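Local coordinates for protein thermophilic dibenzothiophene desulfurization enzyme C (Paenibacillus sp. A11-2, PDB 5XDC) that probably uses reduced FMN and oxygen to oxidise dibenzothiophene at sulfur, first to the sulfoxide and then to the sulfone, as a tetrameric flavin monooxygenase, at residues V185-P190 with V220-D225; G261-A266 with A304-A309. All coordinates share one frame; numbering follows the deposited sequence.

Contact 1. Residues V185-P190 with V220-D225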
# COMPACT_ATOMS: atom_id res chain seq x y z
N VAL B 185 4.68 40.78 13.85
CA VAL B 185 4.61 41.84 12.86
C VAL B 185 5.15 41.30 11.55
O VAL B 185 6.06 40.47 11.51
CB VAL B 185 5.39 43.11 13.27
CG1 VAL B 185 4.72 43.77 14.47
CG2 VAL B 185 6.83 42.79 13.56
N ALA B 186 4.55 41.80 10.47
CA ALA B 186 4.92 41.43 9.12
C ALA B 186 5.16 42.71 8.34
O ALA B 186 4.53 43.74 8.60
CB ALA B 186 3.83 40.59 8.44
N ALA B 187 6.07 42.63 7.37
CA ALA B 187 6.40 43.79 6.56
C ALA B 187 6.94 43.32 5.22
O ALA B 187 7.37 42.18 5.06
CB ALA B 187 7.43 44.69 7.26
N LEU B 188 6.92 44.24 4.26
CA LEU B 188 7.46 43.99 2.92
C LEU B 188 8.55 45.03 2.69
O LEU B 188 8.25 46.23 2.60
CB LEU B 188 6.37 44.09 1.86
CG LEU B 188 6.79 43.66 0.46
CD1 LEU B 188 6.94 42.16 0.37
CD2 LEU B 188 5.79 44.10 -0.58
N ILE B 189 9.81 44.58 2.61
CA ILE B 189 10.94 45.51 2.63
C ILE B 189 11.91 45.17 1.51
O ILE B 189 11.97 44.02 1.03
CB ILE B 189 11.67 45.50 4.00
CG1 ILE B 189 12.35 44.15 4.28
CG2 ILE B 189 10.71 45.86 5.10
CD1 ILE B 189 13.32 44.19 5.44
N PRO B 190 12.69 46.15 1.06
CA PRO B 190 13.76 45.85 0.09
C PRO B 190 14.78 44.89 0.68
O PRO B 190 15.10 44.94 1.87
CB PRO B 190 14.39 47.23 -0.18
CG PRO B 190 13.42 48.23 0.31
CD PRO B 190 12.65 47.58 1.41
N VAL B 220 17.90 46.10 11.45
CA VAL B 220 17.18 46.46 10.24
C VAL B 220 15.96 47.29 10.62
O VAL B 220 15.12 46.85 11.41
CB VAL B 220 16.78 45.20 9.46
CG1 VAL B 220 15.83 45.51 8.34
CG2 VAL B 220 18.02 44.56 8.89
N VAL B 221 15.86 48.50 10.07
CA VAL B 221 14.70 49.35 10.34
C VAL B 221 13.64 49.08 9.28
O VAL B 221 13.93 49.13 8.08
CB VAL B 221 15.09 50.84 10.35
CG1 VAL B 221 13.87 51.68 10.74
CG2 VAL B 221 16.23 51.08 11.31
N VAL B 222 12.42 48.74 9.71
CA VAL B 222 11.29 48.69 8.79
C VAL B 222 10.34 49.82 9.16
O VAL B 222 9.99 50.02 10.34
CB VAL B 222 10.60 47.31 8.74
CG1 VAL B 222 11.45 46.22 9.36
CG2 VAL B 222 9.20 47.31 9.26
N TYR B 223 9.96 50.58 8.16
CA TYR B 223 9.28 51.84 8.31
C TYR B 223 7.77 51.63 8.34
O TYR B 223 7.27 50.58 7.92
CB TYR B 223 9.68 52.78 7.18
CG TYR B 223 11.19 52.99 7.14
CD1 TYR B 223 11.84 53.62 8.19
CD2 TYR B 223 11.95 52.51 6.09
CE1 TYR B 223 13.23 53.79 8.17
CE2 TYR B 223 13.33 52.67 6.07
CZ TYR B 223 13.96 53.31 7.12
OH TYR B 223 15.33 53.47 7.09
N PRO B 224 7.02 52.60 8.86
CA PRO B 224 5.60 52.32 9.12
C PRO B 224 4.81 52.05 7.87
O PRO B 224 3.81 51.31 7.94
CB PRO B 224 5.13 53.60 9.84
CG PRO B 224 6.38 54.16 10.44
CD PRO B 224 7.42 53.91 9.40
N ASP B 225 5.22 52.59 6.73
CA ASP B 225 4.48 52.36 5.49
C ASP B 225 4.78 50.99 4.89
O ASP B 225 4.18 50.64 3.87
CB ASP B 225 4.75 53.47 4.47
CG ASP B 225 6.21 53.61 4.10
OD1 ASP B 225 7.07 53.41 4.97
OD2 ASP B 225 6.50 53.94 2.93
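Ile189 and Ala187 spend backbone hydrogen bonds on Leu168 and Val170 of strand 167-174, and their side chains meet Val222 and Val220 with hydrocarbon alone. The strands themselves stand well apart, 8.7 Å between axes at an angle of 116°, and four side chains span the gap. Val222 sits in the middle. Its CG2 meets Ala187 CB at 3.7 Å, while its CB lies 3.9 Å from Ile189 CG2; the isoleucine and valine side chains run roughly perpendicular to each other. Ile189 holds CG1 between its own backbone N and carbonyl carbon (chi1 66°), which turns the CG1-CD1 branch toward Val220, where CD1 touches Val220 CG1 at 4.1 Å. Val222 is nearly eclipsed, CG1 close to the backbone N (chi1 -15°), which probably reflects strain and leaves CG2 to face Ala187. Val220 and Val222 also lie against Ile152 of strand 150-153, and Ala186 and Leu188 turn the other way, onto Tyr100 and Val101 of helix 85-104. The result is an all-apolar layer between two strands of the same mixed sheet that do not pair with each other, the kind of interior expected for the beta-barrel middle domain of the acyl-CoA dehydrogenase fold.

Contact 2. Residues G261-A266 with A304-A309; sequences GIARGA and AQLQVA
Segments 261-266 and 304-309, parts of helices 247-276 and 293-324, run in roughly opposite directions, 146° between their N-to-C axes, and approach to 10.8 Å. They come nearest at Arg264 and Leu306, whose CA atoms are 7.3 Å apart. Leu306 is the main bridge. It reaches across with both methyls: CD1 rests against Ala263 CB at 4.2 Å, and CD2 slips beneath the arginine, next to its CA and CB and under one face of the guanidinium, 3.7 Å from Arg264 NH2. The arginine stretches out along its first two torsions, then bends at chi3 (-74°), which folds the guanidinium back over that methyl, off-centre toward its rim. Beyond the leucine comes Gln307, its amide plane perpendicular to the guanidinium. Arg264 NH2 and Gln307 NE2 are 3.3 Å apart but, both being donors, do not bond. Both residues have other mates: the NE of Arg264 makes a salt bridge to Glu310, and Gln307 NE2 bonds to Ala303 O one turn back. A water linking the two side chains donates to Gln307 OE1 at 2.6 Å and accepts only weakly from Arg264 NH2. OE1 also takes a bond from Gln340 of the second subunit, so two donors grip it. With Arg264 replaced by an alanine, Glu310 would probably lose this cationic mate and Leu306 CD2 the guanidinium face above it. Around this pair, Ile262 and Ala266 turn their side chains to helices 331-363 and 376-385, and Leu306 also touches Leu267 one turn further along its partner helix. Ala304, Gln305, Gln307 and Val308 pack on Ser343 and Val347 of the second subunit, placing helix 293-324 between helix 247-276 of its own C-terminal helical domain and the neighbouring chain.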
# COMPACT_ATOMS: atom_id res chain seq x y z
N GLY B 261 2.90 18.73 -10.08
CA GLY B 261 3.77 19.02 -11.21
C GLY B 261 4.99 18.11 -11.26
O GLY B 261 5.35 17.60 -12.33
N ILE B 262 5.63 17.89 -10.12
CA ILE B 262 6.77 16.98 -10.07
C ILE B 262 6.34 15.59 -10.51
O ILE B 262 7.02 14.93 -11.30
CB ILE B 262 7.40 16.95 -8.67
CG1 ILE B 262 8.04 18.30 -8.34
CG2 ILE B 262 8.42 15.82 -8.56
CD1 ILE B 262 8.40 18.45 -6.89
N ALA B 263 5.17 15.14 -10.03
CA ALA B 263 4.66 13.82 -10.38
C ALA B 263 4.44 13.69 -11.89
O ALA B 263 4.80 12.67 -12.49
CB ALA B 263 3.35 13.55 -9.64
N ARG B 264 3.83 14.70 -12.51
CA ARG B 264 3.60 14.65 -13.95
C ARG B 264 4.92 14.68 -14.71
O ARG B 264 5.11 13.90 -15.65
CB ARG B 264 2.69 15.80 -14.39
CG ARG B 264 2.49 15.85 -15.90
CD ARG B 264 1.25 16.66 -16.31
NE ARG B 264 -0.00 15.95 -16.03
CZ ARG B 264 -0.55 15.03 -16.82
NH1 ARG B 264 0.04 14.68 -17.96
NH2 ARG B 264 -1.70 14.45 -16.47
N GLY B 265 5.85 15.53 -14.30
CA GLY B 265 7.14 15.57 -14.98
C GLY B 265 7.89 14.26 -14.87
O GLY B 265 8.50 13.80 -15.84
N ALA B 266 7.87 13.65 -13.68
CA ALA B 266 8.52 12.37 -13.48
C ALA B 266 7.90 11.29 -14.36
O ALA B 266 8.61 10.49 -14.98
CB ALA B 266 8.42 11.98 -12.01
N ALA B 304 -3.31 6.94 -13.63
CA ALA B 304 -4.70 7.04 -13.18
C ALA B 304 -4.81 7.90 -11.93
O ALA B 304 -5.66 8.79 -11.85
CB ALA B 304 -5.26 5.65 -12.91
N GLN B 305 -3.99 7.60 -10.92
CA GLN B 305 -4.01 8.41 -9.71
C GLN B 305 -3.70 9.87 -10.02
O GLN B 305 -4.33 10.77 -9.46
CB GLN B 305 -3.01 7.87 -8.69
CG GLN B 305 -3.39 6.52 -8.15
CD GLN B 305 -2.36 6.00 -7.18
OE1 GLN B 305 -1.73 4.98 -7.43
NE2 GLN B 305 -2.16 6.71 -6.08
N LEU B 306 -2.74 10.13 -10.92
CA LEU B 306 -2.42 11.51 -11.29
C LEU B 306 -3.62 12.22 -11.91
O LEU B 306 -3.91 13.37 -11.57
CB LEU B 306 -1.24 11.55 -12.25
CG LEU B 306 -0.82 12.95 -12.70
CD1 LEU B 306 -0.34 13.80 -11.55
CD2 LEU B 306 0.25 12.82 -13.74
N GLN B 307 -4.33 11.56 -12.84
CA GLN B 307 -5.49 12.18 -13.46
C GLN B 307 -6.50 12.60 -12.41
O GLN B 307 -7.01 13.72 -12.43
CB GLN B 307 -6.18 11.23 -14.45
CG GLN B 307 -5.36 10.68 -15.60
CD GLN B 307 -4.48 11.69 -16.30
OE1 GLN B 307 -4.97 12.62 -16.95
NE2 GLN B 307 -3.16 11.48 -16.21
N VAL B 308 -6.81 11.70 -11.48
CA VAL B 308 -7.83 12.00 -10.50
C VAL B 308 -7.37 13.11 -9.57
O VAL B 308 -8.14 14.03 -9.24
CB VAL B 308 -8.22 10.73 -9.72
CG1 VAL B 308 -9.21 11.05 -8.61
CG2 VAL B 308 -8.82 9.68 -10.66
N ALA B 309 -6.11 13.05 -9.11
CA ALA B 309 -5.60 14.08 -8.21
C ALA B 309 -5.60 15.45 -8.89
O ALA B 309 -5.93 16.46 -8.25
CB ALA B 309 -4.18 13.73 -7.76
O HOH W 1 -3.88 13.96 -18.85

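In the fold
The two contacts lie on opposite sides of the chain's centre, their own centres 40 Å apart and their nearest atoms about 25 Å apart, and the first closes along the sequence before the second opens. Contact 1 belongs to the beta domain and contact 2 to the helical C-terminal domain; the indole pocket draws on both, with Phe158 and Ser160 from one and Thr384, His385 and His388 from the other. Contact 1 is the closer to residues that bind FMN in another structure of this protein, none being bound to this chain here: the side chain of Ile189 is about 11 Å from that of Asn126 and about 12 Å from that of Ser128. Contact 2 is remote from these sites and instead adjoins the interface with the second subunit.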